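Local coordinates for protein GCN5-related N-acetyltransferase (Kribbella flavida, PDB 4IUS) that probably transfers an acyl group, most likely acetyl from acetyl-CoA, to an amine, as a member of the GCN5-related N-acetyltransferase (GNAT) family, at residues L107-G112 with T221-T226; G32-E37 with A71-W76. The protein carries 1 engineered substitution. All blocks are in the same frame, centred on the assembly; numbering follows the deposited sequence. Where two conformers were deposited one is given.

Interaction 1 (L107-G112 with T221-T226). With EDO (1,2-ethanediol), chain E.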
ATOM      1  N   LEU A 107       6.731  -7.279  -2.004  1.00  7.42           N
ATOM      2  CA  LEU A 107       8.109  -7.202  -2.453  1.00  8.20           C
ATOM      3  C   LEU A 107       8.791  -6.071  -1.703  1.00  8.43           C
ATOM      4  O   LEU A 107       8.163  -5.064  -1.398  1.00 10.74           O
ATOM      5  CB  LEU A 107       8.205  -6.924  -3.937  1.00  9.85           C
ATOM      6  CG  LEU A 107       7.371  -7.794  -4.926  1.00 11.72           C
ATOM      7  CD1 LEU A 107       7.683  -7.430  -6.390  1.00 14.86           C
ATOM      8  CD2 LEU A 107       7.424  -9.265  -4.679  1.00 13.03           C
ATOM      9  N   ALA A 108      10.044  -6.243  -1.332  1.00  8.43           N
ATOM     10  CA  ALA A 108      10.731  -5.239  -0.530  1.00  7.94           C
ATOM     11  C   ALA A 108      12.165  -5.021  -0.985  1.00  8.19           C
ATOM     12  O   ALA A 108      12.769  -5.911  -1.584  1.00  9.32           O
ATOM     13  CB  ALA A 108      10.670  -5.535   0.979  1.00 10.95           C
ATOM     14  N   VAL A 109      12.710  -3.865  -0.637  1.00  8.54           N
ATOM     15  CA  VAL A 109      14.088  -3.541  -0.980  1.00  9.44           C
ATOM     16  C   VAL A 109      14.632  -2.579   0.095  1.00  9.70           C
ATOM     17  O   VAL A 109      13.903  -1.777   0.708  1.00  9.67           O
ATOM     18  CB  VAL A 109      14.213  -2.896  -2.396  1.00  9.55           C
ATOM     19  CG1 VAL A 109      13.629  -1.458  -2.438  1.00 10.83           C
ATOM     20  CG2 VAL A 109      15.672  -2.906  -2.871  1.00 11.57           C
ATOM     21  N   GLU A 110      15.937  -2.670   0.323  1.00 11.97           N
ATOM     22  CA  GLU A 110      16.656  -1.797   1.264  1.00 11.75           C
ATOM     23  C   GLU A 110      17.620  -0.902   0.457  1.00 13.12           C
ATOM     24  O   GLU A 110      17.938  -1.225  -0.694  1.00 14.21           O
ATOM     25  CB  GLU A 110      17.452  -2.616   2.256  1.00 15.76           C
ATOM     26  CG  GLU A 110      16.548  -3.347   3.235  1.00 19.56           C
ATOM     27  CD  GLU A 110      17.299  -4.037   4.364  1.00 28.32           C
ATOM     28  OE1 GLU A 110      18.313  -4.722   4.093  1.00 34.90           O
ATOM     29  OE2 GLU A 110      16.863  -3.914   5.534  1.00 33.52           O
ATOM     30  N   PRO A 111      18.075   0.196   1.073  1.00 12.96           N
ATOM     31  CA  PRO A 111      18.810   1.187   0.240  1.00 15.30           C
ATOM     32  C   PRO A 111      20.016   0.682  -0.552  1.00 16.66           C
ATOM     33  O   PRO A 111      20.227   1.085  -1.710  1.00 19.59           O
ATOM     34  CB  PRO A 111      19.188   2.254   1.281  1.00 17.13           C
ATOM     35  CG  PRO A 111      18.069   2.205   2.259  1.00 16.80           C
ATOM     36  CD  PRO A 111      17.720   0.761   2.389  1.00 14.79           C
ATOM     37  N   GLY A 112      20.809  -0.172   0.065  1.00 17.37           N
ATOM     38  CA  GLY A 112      22.038  -0.664  -0.546  1.00 18.67           C
ATOM     39  C   GLY A 112      21.772  -1.607  -1.706  1.00 16.87           C
ATOM     40  O   GLY A 112      22.680  -1.926  -2.454  1.00 20.78           O
ATOM     41  N   THR A 221      14.264   3.430   5.515  1.00 11.81           N
ATOM     42  CA  THR A 221      15.274   2.374   5.469  1.00 12.76           C
ATOM     43  C   THR A 221      14.759   1.050   4.880  1.00 12.76           C
ATOM     44  O   THR A 221      15.525   0.105   4.686  1.00 13.89           O
ATOM     45  CB  THR A 221      15.847   2.139   6.878  1.00 15.39           C
ATOM     46  OG1 THR A 221      14.804   1.665   7.736  1.00 16.86           O
ATOM     47  CG2 THR A 221      16.448   3.442   7.412  1.00 18.00           C
ATOM     48  N   LEU A 222      13.474   0.991   4.610  1.00 11.16           N
ATOM     49  CA  LEU A 222      12.869  -0.172   3.978  1.00 10.08           C
ATOM     50  C   LEU A 222      11.713   0.302   3.089  1.00  8.27           C
ATOM     51  O   LEU A 222      10.885   1.116   3.586  1.00 10.28           O
ATOM     52  CB  LEU A 222      12.351  -1.188   5.026  1.00 11.50           C
ATOM     53  CG  LEU A 222      11.688  -2.449   4.494  1.00 11.63           C
ATOM     54  CD1 LEU A 222      12.659  -3.333   3.733  1.00 13.92           C
ATOM     55  CD2 LEU A 222      10.995  -3.226   5.630  1.00 14.02           C
ATOM     56  N   ALA A 223      11.589  -0.195   1.845  1.00  8.06           N
ATOM     57  CA  ALA A 223      10.466   0.114   0.966  1.00  7.91           C
ATOM     58  C   ALA A 223       9.828  -1.184   0.560  1.00  8.84           C
ATOM     59  O   ALA A 223      10.529  -2.149   0.299  1.00  9.63           O
ATOM     60  CB  ALA A 223      10.918   0.889  -0.277  1.00  9.50           C
ATOM     61  N   TRP A 224       8.494  -1.213   0.498  1.00  8.08           N
ATOM     62  CA  TRP A 224       7.778  -2.365   0.024  1.00  7.59           C
ATOM     63  C   TRP A 224       6.698  -1.948  -0.927  1.00  7.42           C
ATOM     64  O   TRP A 224       6.251  -0.802  -0.930  1.00  8.62           O
ATOM     65  CB  TRP A 224       7.216  -3.223   1.154  1.00  8.26           C
ATOM     66  CG  TRP A 224       6.139  -2.575   1.942  1.00  8.97           C
ATOM     67  CD1 TRP A 224       6.274  -1.712   3.022  1.00 10.09           C
ATOM     68  CD2 TRP A 224       4.720  -2.645   1.689  1.00  8.85           C
ATOM     69  NE1 TRP A 224       5.042  -1.287   3.457  1.00 11.14           N
ATOM     70  CE2 TRP A 224       4.072  -1.836   2.702  1.00 10.13           C
ATOM     71  CE3 TRP A 224       3.927  -3.305   0.737  1.00 10.40           C
ATOM     72  CZ2 TRP A 224       2.683  -1.708   2.765  1.00 12.19           C
ATOM     73  CZ3 TRP A 224       2.531  -3.138   0.805  1.00 12.06           C
ATOM     74  CH2 TRP A 224       1.934  -2.367   1.780  1.00 12.83           C
ATOM     75  N   LEU A 225       6.298  -2.876  -1.777  1.00  8.37           N
ATOM     76  CA  LEU A 225       5.174  -2.693  -2.692  1.00  9.00           C
ATOM     77  C   LEU A 225       4.499  -4.001  -2.991  1.00  9.42           C
ATOM     78  O   LEU A 225       5.040  -5.069  -2.723  1.00 10.12           O
ATOM     79  CB  LEU A 225       5.593  -2.028  -3.980  1.00 11.87           C
ATOM     80  CG  LEU A 225       6.630  -2.702  -4.851  1.00 11.30           C
ATOM     81  CD1 LEU A 225       5.986  -3.800  -5.735  1.00 14.10           C
ATOM     82  CD2 LEU A 225       7.387  -1.681  -5.709  1.00 14.71           C
ATOM     83  N   THR A 226       3.262  -3.895  -3.460  1.00 11.00           N
ATOM     84  CA  THR A 226       2.602  -5.022  -4.036  0.60 12.69           C
ATOM     85  C   THR A 226       2.370  -4.752  -5.528  1.00 13.03           C
ATOM     86  O   THR A 226       2.029  -3.649  -5.905  1.00 15.05           O
ATOM     87  CB  THR A 226       1.340  -5.386  -3.258  0.60 14.30           C
ATOM     88  OG1 THR A 226       0.921  -6.647  -3.743  0.60 16.67           O
ATOM     89  CG2 THR A 226       0.219  -4.388  -3.455  0.60 15.24           C
TER
HETATM   90  C1  EDO E 504       3.965   2.268   5.073  0.50 22.60           C
HETATM   91  O1  EDO E 504       3.785   0.853   5.263  0.50 23.23           O
HETATM   92  C2  EDO E 504       4.249   2.910   6.426  0.50 16.93           C
HETATM   93  O2  EDO E 504       3.046   3.456   7.006  0.50 18.73           O
HETATM   94  O   HOH W   1      15.716  -1.773   6.811  1.00 20.33           O
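L107 and L225 face each other as an antiparallel hydrogen-bonded pair: L107 N donates a hydrogen bond to L225 O at 2.9 Å, and L225 N returns one to L107 O. The first meets its carbonyl nearly end-on (C=O...N 170°), whereas the returning N-H comes in tilted out of the plane of the L107 carbonyl. Two residues on, V109 and A223 repeat this pair of hydrogen bonds, with V109 N to A223 O at 2.9 Å and A223 N to V109 O at 3.0 Å. Between these pairs A108 and W224 form a non-hydrogen-bonded pair, CA to CA 4.2 Å. Here W224 CA makes a CA-H...O contact with L107 O, and A108 CA makes another with A223 O. Side chains alternate. On the face of L107, V109, A223 and L225, methyl CD1 of L107 meets CD1 of L225 at 4.1 Å, and V109 CG1 touches A223 CB; helix 202-216 and Y241 pack over this face. On the other, A108 CB lies against W224 CB and L222 CD1. The W224 indole turns away from A108 because its CG stands between the backbone N and carbonyl carbon (chi1 67°); its NE1 donates in the ring plane to O1 of an ethanediol, 3.1 Å away, probably left from crystallisation. Helix 6-19 covers L222 and W224 here. Past the strand end, P111 CD rests on T221 O at 3.2 Å, and one water donates to both E110 OE2 and T221 O. Strands 185-193 and 242-251 extend the sheet on either side. The result is a short antiparallel ladder inside a mixed eight-stranded sheet, where 185-193, helix 202-216 and the parallel strand 222-225 form the beta-alpha-beta crossover of the GNAT fold.

Interaction 2 (G32-E37 with A71-W76). Engineered in segment 71-76: D74 (natural residue Gly).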
ATOM      1  N   GLY A  32     -10.335  -2.297  13.868  1.00  8.21           N
ATOM      2  CA  GLY A  32     -11.057  -1.616  12.793  1.00  7.65           C
ATOM      3  C   GLY A  32     -10.621  -0.175  12.723  1.00  8.64           C
ATOM      4  O   GLY A  32     -10.402   0.474  13.739  1.00 10.13           O
ATOM      5  N   LEU A  33     -10.466   0.324  11.525  1.00  8.11           N
ATOM      6  CA  LEU A  33      -9.919   1.656  11.267  1.00  7.73           C
ATOM      7  C   LEU A  33     -10.906   2.404  10.378  1.00  8.38           C
ATOM      8  O   LEU A  33     -11.150   2.030   9.234  1.00  9.77           O
ATOM      9  CB  LEU A  33      -8.571   1.545  10.613  1.00  8.78           C
ATOM     10  CG  LEU A  33      -7.504   0.813  11.426  1.00 10.51           C
ATOM     11  CD1 LEU A  33      -6.306   0.440  10.527  1.00 15.01           C
ATOM     12  CD2 LEU A  33      -7.063   1.589  12.671  1.00 13.59           C
ATOM     13  N   LEU A  34     -11.503   3.461  10.933  1.00  9.13           N
ATOM     14  CA  LEU A  34     -12.595   4.208  10.269  1.00  9.85           C
ATOM     15  C   LEU A  34     -12.103   5.622   9.921  1.00  9.93           C
ATOM     16  O   LEU A  34     -11.729   6.409  10.793  1.00 11.28           O
ATOM     17  CB  LEU A  34     -13.855   4.245  11.165  1.00  9.88           C
ATOM     18  CG  LEU A  34     -14.608   2.916  11.255  1.00 11.20           C
ATOM     19  CD1 LEU A  34     -15.513   2.774  12.480  1.00 15.41           C
ATOM     20  CD2 LEU A  34     -15.406   2.639   9.988  1.00 13.00           C
ATOM     21  N   HIS A  35     -12.148   5.947   8.641  1.00  9.91           N
ATOM     22  CA  HIS A  35     -11.763   7.258   8.138  1.00 10.74           C
ATOM     23  C   HIS A  35     -12.915   8.222   8.293  1.00 10.98           C
ATOM     24  O   HIS A  35     -14.063   7.806   8.423  1.00 12.00           O
ATOM     25  CB  HIS A  35     -11.391   7.081   6.689  1.00 10.38           C
ATOM     26  CG  HIS A  35     -10.586   8.190   6.119  1.00 11.51           C
ATOM     27  ND1 HIS A  35     -11.124   9.348   5.613  1.00 13.33           N
ATOM     28  CD2 HIS A  35      -9.216   8.306   6.010  1.00 13.41           C
ATOM     29  CE1 HIS A  35     -10.113  10.140   5.206  1.00 15.85           C
ATOM     30  NE2 HIS A  35      -8.960   9.514   5.441  1.00 17.42           N
ATOM     31  N   ASP A  36     -12.633   9.519   8.283  1.00 13.36           N
ATOM     32  CA  ASP A  36     -13.714  10.504   8.225  0.60 14.03           C
ATOM     33  C   ASP A  36     -14.573  10.351   6.957  1.00 14.57           C
ATOM     34  O   ASP A  36     -15.789  10.467   7.006  1.00 16.58           O
ATOM     35  CB  ASP A  36     -13.155  11.939   8.316  0.60 17.27           C
ATOM     36  CG  ASP A  36     -12.633  12.305   9.723  0.60 22.66           C
ATOM     37  OD1 ASP A  36     -12.847  11.551  10.694  0.60 29.17           O
ATOM     38  OD2 ASP A  36     -12.019  13.379   9.859  0.60 32.55           O
ATOM     39  N   GLU A  37     -13.923  10.108   5.823  1.00 12.67           N
ATOM     40  CA  GLU A  37     -14.624   9.952   4.546  1.00 14.51           C
ATOM     41  C   GLU A  37     -15.234   8.560   4.402  1.00 12.74           C
ATOM     42  O   GLU A  37     -14.746   7.611   4.979  1.00 12.80           O
ATOM     43  CB  GLU A  37     -13.677  10.195   3.375  1.00 20.68           C
ATOM     44  CG  GLU A  37     -13.066  11.591   3.318  1.00 24.09           C
ATOM     45  CD  GLU A  37     -12.146  11.809   2.107  1.00 37.71           C
ATOM     46  OE1 GLU A  37     -11.975  10.880   1.282  1.00 44.54           O
ATOM     47  OE2 GLU A  37     -11.585  12.917   1.977  1.00 56.93           O
ATOM     48  N   ALA A  71     -21.059  -0.953  10.484  1.00 11.56           N
ATOM     49  CA  ALA A  71     -22.487  -0.862  10.134  1.00 13.17           C
ATOM     50  C   ALA A  71     -23.083   0.448  10.623  1.00 15.17           C
ATOM     51  O   ALA A  71     -23.948   1.009   9.942  1.00 15.50           O
ATOM     52  CB  ALA A  71     -23.224  -2.037  10.722  1.00 16.45           C
ATOM     53  N   ALA A  72     -22.641   0.958  11.764  1.00 13.12           N
ATOM     54  CA  ALA A  72     -23.128   2.229  12.310  1.00 15.40           C
ATOM     55  C   ALA A  72     -22.843   3.392  11.387  1.00 15.67           C
ATOM     56  O   ALA A  72     -23.484   4.429  11.476  1.00 18.84           O
ATOM     57  CB  ALA A  72     -22.523   2.471  13.701  1.00 18.00           C
ATOM     58  N   GLU A  73     -21.861   3.232  10.514  1.00 13.08           N
ATOM     59  CA  GLU A  73     -21.472   4.241   9.527  0.60 14.37           C
ATOM     60  C   GLU A  73     -21.946   3.862   8.127  1.00 12.67           C
ATOM     61  O   GLU A  73     -21.563   4.518   7.142  1.00 13.16           O
ATOM     62  CB  GLU A  73     -19.928   4.356   9.464  0.60 15.12           C
ATOM     63  CG  GLU A  73     -19.210   4.718  10.741  0.60 18.42           C
ATOM     64  CD  GLU A  73     -19.581   6.071  11.306  0.60 23.87           C
ATOM     65  OE1 GLU A  73     -20.090   6.936  10.557  0.60 24.92           O
ATOM     66  OE2 GLU A  73     -19.332   6.281  12.519  0.60 29.58           O
ATOM     67  N   ASP A  74     -22.741   2.800   7.981  1.00 11.97           N
ATOM     68  CA  ASP A  74     -23.158   2.280   6.658  1.00 12.37           C
ATOM     69  C   ASP A  74     -21.978   1.899   5.774  1.00 10.58           C
ATOM     70  O   ASP A  74     -22.021   2.001   4.567  1.00 13.38           O
ATOM     71  CB  ASP A  74     -24.101   3.274   5.920  1.00 13.73           C
ATOM     72  CG  ASP A  74     -25.570   3.075   6.237  1.00 13.22           C
ATOM     73  OD1 ASP A  74     -26.017   1.909   6.409  1.00 15.14           O
ATOM     74  OD2 ASP A  74     -26.270   4.097   6.382  1.00 17.55           O
ATOM     75  N   ARG A  75     -20.898   1.438   6.420  1.00  9.63           N
ATOM     76  CA  ARG A  75     -19.705   1.032   5.713  1.00  9.36           C
ATOM     77  C   ARG A  75     -19.526  -0.476   5.680  1.00  9.39           C
ATOM     78  O   ARG A  75     -19.851  -1.183   6.645  1.00 12.16           O
ATOM     79  CB  ARG A  75     -18.497   1.686   6.319  1.00  9.75           C
ATOM     80  CG  ARG A  75     -18.513   3.167   6.082  1.00 11.86           C
ATOM     81  CD  ARG A  75     -17.310   3.840   6.658  1.00 11.51           C
ATOM     82  NE  ARG A  75     -17.485   5.294   6.683  1.00 11.81           N
ATOM     83  CZ  ARG A  75     -16.642   6.097   7.286  1.00 10.60           C
ATOM     84  NH1 ARG A  75     -15.533   5.610   7.837  1.00 11.77           N
ATOM     85  NH2 ARG A  75     -16.897   7.388   7.338  1.00 12.81           N
ATOM     86  N   TRP A  76     -18.968  -0.928   4.577  1.00  9.13           N
ATOM     87  CA  TRP A  76     -18.665  -2.337   4.372  1.00  8.34           C
ATOM     88  C   TRP A  76     -17.259  -2.673   4.830  1.00  7.74           C
ATOM     89  O   TRP A  76     -16.316  -1.935   4.550  1.00  8.36           O
ATOM     90  CB  TRP A  76     -18.858  -2.642   2.901  1.00  9.25           C
ATOM     91  CG  TRP A  76     -18.462  -4.012   2.464  1.00  8.25           C
ATOM     92  CD1 TRP A  76     -19.197  -5.158   2.557  1.00  9.50           C
ATOM     93  CD2 TRP A  76     -17.224  -4.389   1.826  1.00  9.13           C
ATOM     94  NE1 TRP A  76     -18.506  -6.215   2.025  1.00  9.03           N
ATOM     95  CE2 TRP A  76     -17.310  -5.794   1.571  1.00  8.43           C
ATOM     96  CE3 TRP A  76     -16.076  -3.710   1.447  1.00  9.15           C
ATOM     97  CZ2 TRP A  76     -16.286  -6.505   0.964  1.00  9.28           C
ATOM     98  CZ3 TRP A  76     -15.076  -4.407   0.786  1.00 10.98           C
ATOM     99  CH2 TRP A  76     -15.180  -5.787   0.549  1.00  9.12           C
TER
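L34, on the middle strand of a three-stranded antiparallel sheet (22-27, 30-35, 44-47), sends CD2 to within 3.7 Å of R75 NH1, and the two side chains cross at a slant. F70 of helix 59-71 touches both. That helix ends in a Schellman motif whose C-prime residue is the engineered D74, of positive phi, and R75 follows directly. The H35 carbonyl is the main acceptor: R75 NH1 donates to H35 O at 2.7 Å, close to the guanidinium plane (N-H...O 151°), while NH2 adds a weak bond to the same oxygen. R75 gets there on a side chain extended from CG to NE (chi2 -179°, chi3 -167°). D36 O takes a further weak bond from NH2, and D38 pairs with NE in a salt bridge. An alanine in place of R75 would probably leave the H35 carbonyl without its principal donor across this contact and D38 without its cationic mate. E37 O sits over one guanidinium face, 3.1 Å above the plane and offset toward the rim. Within 32-37 itself, E37 N donates to H35 ND1 at 2.9 Å, in the imidazole plane.

How the interactions relate
From the N terminus, helix 6-19 leads into the small antiparallel sheet, and interaction 2 closes the first loop: 32-37 is met by 71-76 after an excursion through strand 44-47 and helix 59-71. The chain then enters the large mixed sheet by strand 78-82, passes helix 89-95 and reaches 107-112. Interaction 1 closes only when 221-226 returns after 108 intervening residues, which hold most of the remaining sheet and helices 131-141 and 202-216. The two loops are in series, neither nested nor crossed. The centres of interactions 1 and 2 lie about 31 Å apart on opposite sides of the chain's centre, their nearest atoms about 12 Å. Helix 6-19 reaches both neighbourhoods, packing on L33 and on W224.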